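CCMAN5 (Cellulosimicrobium cellulans, PDB 2XSG) is a family 92 alpha-mannosidase that probably hydrolyses alpha-mannosidic linkages and enables mannose-6-phosphate modification of yeast-made lysosomal enzymes. Local coordinates at residues A[26-38]-A[314-326]. Sequence-based numbering, arbitrary orientation.
Sequences DMPAAQAPNGLAK and HLYRMFAMPMNAT
R317 lays one face of its guanidinium against the carboxylate side of D26, the two planes stacked 24° apart, with D26 CB 3.6 Å from R317 NH2. The charge pairing is long, D26 OD2 lying 3.8 Å from R317 NE and well out of the guanidinium plane; the same oxygen accepts from N661. The guanidinium spends its end on the backbone instead: a bend at chi2 (-62°) turns NH1 and NH2 onto M27 O, at 2.9 Å for NH1, which lies in the carbonyl plane, whereas NH2 sits above it and also reaches V17 O. Water 1 is a third donor to M27 O; it also donates to A29 O and accepts a hydrogen bond from Y316 OH, lying in plane at the ring edge. Y316 OH, which accepts from water 2, touches Q31 CG at 3.4 Å, the Q31 amide inclined to its ring. Farther along, backbone hydrogen bonds carry the polar part of the contact. N34, inside the type II turn from A32 to G35, gives its N-H to F319 O (2.8 Å) and takes a nearly straight bond from N324 N to its own O (178°). Its side-chain amide meets the rim of the F319 ring, the planes almost perpendicular, and L370 packs on both residues. Beyond the cis peptide before P322, M323 brings SD to within 4.1 Å of L36 CD1. N324 OD1 closes an Asx turn by accepting from T326 N. This buried seam joins the loop before strand 40-44 to helix 306-318 and strand 323-324, consistent with the interface between N-terminal beta-sandwich and (alpha/alpha)6-barrel catalytic domains in family 92.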
# COMPACT_ATOMS: atom_id res chain seq x y z
N ASP A 26 -9.50 0.19 -1.76
CA ASP A 26 -8.96 1.53 -1.90
C ASP A 26 -10.05 2.59 -1.74
O ASP A 26 -11.25 2.29 -1.72
CB ASP A 26 -8.26 1.68 -3.25
CG ASP A 26 -6.87 1.08 -3.25
OD1 ASP A 26 -6.15 1.20 -2.21
OD2 ASP A 26 -6.51 0.48 -4.27
N MET A 27 -9.62 3.84 -1.63
CA MET A 27 -10.52 4.93 -1.30
C MET A 27 -10.53 6.02 -2.38
O MET A 27 -9.51 6.27 -3.01
CB MET A 27 -10.12 5.55 0.05
CG MET A 27 -8.77 6.26 0.04
SD MET A 27 -8.21 6.66 1.71
CE MET A 27 -7.59 5.04 2.22
N PRO A 28 -11.68 6.68 -2.58
CA PRO A 28 -11.69 7.86 -3.45
C PRO A 28 -11.29 9.15 -2.71
O PRO A 28 -11.36 10.23 -3.28
CB PRO A 28 -13.15 7.94 -3.88
CG PRO A 28 -13.90 7.47 -2.65
CD PRO A 28 -13.02 6.38 -2.04
N ALA A 29 -10.87 9.01 -1.45
CA ALA A 29 -10.55 10.16 -0.56
C ALA A 29 -9.67 11.24 -1.18
O ALA A 29 -8.70 10.94 -1.90
CB ALA A 29 -9.91 9.66 0.73
N ALA A 30 -9.98 12.49 -0.87
CA ALA A 30 -9.11 13.59 -1.25
C ALA A 30 -7.82 13.50 -0.42
O ALA A 30 -7.87 13.43 0.81
CB ALA A 30 -9.80 14.94 -1.02
N GLN A 31 -6.68 13.44 -1.10
CA GLN A 31 -5.41 13.34 -0.40
C GLN A 31 -4.24 13.87 -1.21
O GLN A 31 -4.25 13.82 -2.45
CB GLN A 31 -5.15 11.90 0.07
CG GLN A 31 -5.28 10.80 -0.99
CD GLN A 31 -5.41 9.43 -0.35
OE1 GLN A 31 -5.68 9.33 0.83
NE2 GLN A 31 -5.25 8.37 -1.14
N ALA A 32 -3.23 14.40 -0.51
CA ALA A 32 -2.00 14.85 -1.17
C ALA A 32 -1.07 13.65 -1.31
O ALA A 32 -1.31 12.62 -0.67
CB ALA A 32 -1.33 15.96 -0.36
N PRO A 33 0.01 13.78 -2.11
CA PRO A 33 0.97 12.66 -2.18
C PRO A 33 1.51 12.28 -0.79
O PRO A 33 1.97 13.15 -0.05
CB PRO A 33 2.08 13.22 -3.08
CG PRO A 33 1.39 14.20 -3.95
CD PRO A 33 0.37 14.87 -3.03
N ASN A 34 1.40 10.99 -0.43
CA ASN A 34 1.81 10.51 0.90
C ASN A 34 1.23 11.32 2.05
O ASN A 34 1.85 11.50 3.09
CB ASN A 34 3.35 10.46 1.00
CG ASN A 34 3.95 9.41 0.10
OD1 ASN A 34 4.07 8.24 0.48
ND2 ASN A 34 4.34 9.81 -1.10
N GLY A 35 0.01 11.82 1.87
CA GLY A 35 -0.64 12.64 2.87
C GLY A 35 -1.12 11.87 4.07
O GLY A 35 -1.46 10.67 3.98
N LEU A 36 -1.14 12.58 5.20
CA LEU A 36 -1.70 12.11 6.44
C LEU A 36 -3.22 12.30 6.46
O LEU A 36 -3.96 11.39 6.85
CB LEU A 36 -1.05 12.86 7.60
CG LEU A 36 -1.59 12.68 9.02
CD1 LEU A 36 -1.30 11.29 9.51
CD2 LEU A 36 -0.93 13.73 9.93
N ALA A 37 -3.67 13.48 6.04
CA ALA A 37 -5.08 13.79 5.88
C ALA A 37 -5.65 13.08 4.67
O ALA A 37 -5.13 13.22 3.55
CB ALA A 37 -5.29 15.27 5.77
N LYS A 38 -6.71 12.32 4.90
CA LYS A 38 -7.35 11.51 3.86
C LYS A 38 -8.83 11.73 4.04
O LYS A 38 -9.44 11.12 4.93
CB LYS A 38 -7.00 10.02 4.04
CG LYS A 38 -5.52 9.68 3.76
CD LYS A 38 -5.23 8.20 3.96
CE LYS A 38 -4.45 7.62 2.80
NZ LYS A 38 -3.03 7.99 2.77
N HIS A 314 -2.47 3.87 -10.88
CA HIS A 314 -1.65 3.07 -9.98
C HIS A 314 -0.37 3.79 -9.54
O HIS A 314 0.13 3.57 -8.42
CB HIS A 314 -1.37 1.66 -10.54
CG HIS A 314 -2.61 0.83 -10.65
ND1 HIS A 314 -3.44 0.58 -9.58
CD2 HIS A 314 -3.18 0.21 -11.72
CE1 HIS A 314 -4.46 -0.16 -9.97
NE2 HIS A 314 -4.32 -0.41 -11.26
N LEU A 315 0.16 4.66 -10.40
CA LEU A 315 1.24 5.53 -9.93
C LEU A 315 0.73 6.41 -8.77
O LEU A 315 1.41 6.57 -7.73
CB LEU A 315 1.81 6.39 -11.06
CG LEU A 315 3.13 7.14 -10.83
CD1 LEU A 315 4.31 6.19 -10.57
CD2 LEU A 315 3.45 8.07 -12.00
N TYR A 316 -0.48 6.96 -8.93
CA TYR A 316 -1.11 7.73 -7.85
C TYR A 316 -1.18 6.90 -6.54
O TYR A 316 -0.81 7.38 -5.49
CB TYR A 316 -2.49 8.23 -8.31
CG TYR A 316 -3.43 8.70 -7.21
CD1 TYR A 316 -3.37 10.01 -6.72
CD2 TYR A 316 -4.38 7.84 -6.68
CE1 TYR A 316 -4.24 10.44 -5.71
CE2 TYR A 316 -5.25 8.26 -5.68
CZ TYR A 316 -5.18 9.56 -5.19
OH TYR A 316 -6.05 9.97 -4.20
N ARG A 317 -1.61 5.66 -6.65
CA ARG A 317 -1.74 4.76 -5.50
C ARG A 317 -0.39 4.41 -4.86
O ARG A 317 -0.32 4.12 -3.67
CB ARG A 317 -2.45 3.47 -5.92
CG ARG A 317 -3.89 3.61 -6.39
CD ARG A 317 -4.77 4.15 -5.28
NE ARG A 317 -6.18 4.06 -5.62
CZ ARG A 317 -7.15 4.75 -5.03
NH1 ARG A 317 -6.88 5.62 -4.06
NH2 ARG A 317 -8.40 4.59 -5.43
N MET A 318 0.68 4.42 -5.67
CA MET A 318 2.03 4.14 -5.17
C MET A 318 2.57 5.19 -4.18
O MET A 318 3.40 4.87 -3.33
CB MET A 318 3.02 3.95 -6.33
CG MET A 318 4.48 3.77 -5.88
SD MET A 318 5.60 3.65 -7.30
CE MET A 318 4.47 3.00 -8.46
N PHE A 319 2.07 6.43 -4.29
CA PHE A 319 2.46 7.52 -3.39
C PHE A 319 1.40 7.79 -2.30
O PHE A 319 0.83 8.88 -2.24
CB PHE A 319 2.74 8.81 -4.21
CG PHE A 319 3.99 8.74 -5.06
CD1 PHE A 319 5.20 9.24 -4.58
CD2 PHE A 319 3.96 8.19 -6.33
CE1 PHE A 319 6.38 9.18 -5.36
CE2 PHE A 319 5.12 8.11 -7.12
CZ PHE A 319 6.33 8.61 -6.64
N ALA A 320 1.12 6.79 -1.47
CA ALA A 320 0.18 6.93 -0.35
C ALA A 320 0.80 6.57 1.00
O ALA A 320 0.69 7.34 1.95
CB ALA A 320 -1.05 6.09 -0.59
N MET A 321 1.43 5.40 1.10
CA MET A 321 1.94 4.91 2.38
C MET A 321 3.39 4.45 2.21
O MET A 321 3.73 3.94 1.16
CB MET A 321 1.09 3.75 2.91
CG MET A 321 -0.28 4.16 3.47
SD MET A 321 -1.39 2.75 3.77
CE MET A 321 -0.56 1.85 5.08
N PRO A 322 4.24 4.64 3.25
CA PRO A 322 3.95 5.31 4.52
C PRO A 322 3.61 6.80 4.36
O PRO A 322 4.02 7.43 3.38
CB PRO A 322 5.24 5.11 5.34
CG PRO A 322 6.31 4.94 4.30
CD PRO A 322 5.64 4.16 3.20
N MET A 323 2.85 7.34 5.32
CA MET A 323 2.36 8.71 5.25
C MET A 323 3.35 9.65 5.90
O MET A 323 4.08 9.26 6.82
CB MET A 323 1.03 8.88 5.98
CG MET A 323 0.00 7.79 5.79
SD MET A 323 -1.30 8.09 7.02
CE MET A 323 -1.62 6.42 7.51
N ASN A 324 3.36 10.90 5.44
CA ASN A 324 4.14 11.95 6.09
C ASN A 324 3.63 12.08 7.53
O ASN A 324 2.49 12.47 7.76
CB ASN A 324 3.99 13.26 5.30
CG ASN A 324 4.92 14.37 5.78
OD1 ASN A 324 5.29 14.46 6.96
ND2 ASN A 324 5.28 15.26 4.85
N ALA A 325 4.47 11.69 8.49
CA ALA A 325 4.18 11.79 9.93
C ALA A 325 5.01 12.89 10.63
O ALA A 325 5.23 12.84 11.84
CB ALA A 325 4.41 10.46 10.61
N THR A 326 5.42 13.89 9.85
CA THR A 326 6.24 15.02 10.32
C THR A 326 5.45 16.33 10.36
O THR A 326 4.66 16.61 9.45
CB THR A 326 7.48 15.22 9.37
OG1 THR A 326 8.17 13.97 9.25
CG2 THR A 326 8.45 16.31 9.86
O HOH W 1 -8.10 8.77 -3.34
O HOH W 2 -7.17 12.52 -4.06
O HOH W 3 -2.60 7.90 -3.10
O HOH W 4 -2.03 9.79 -1.09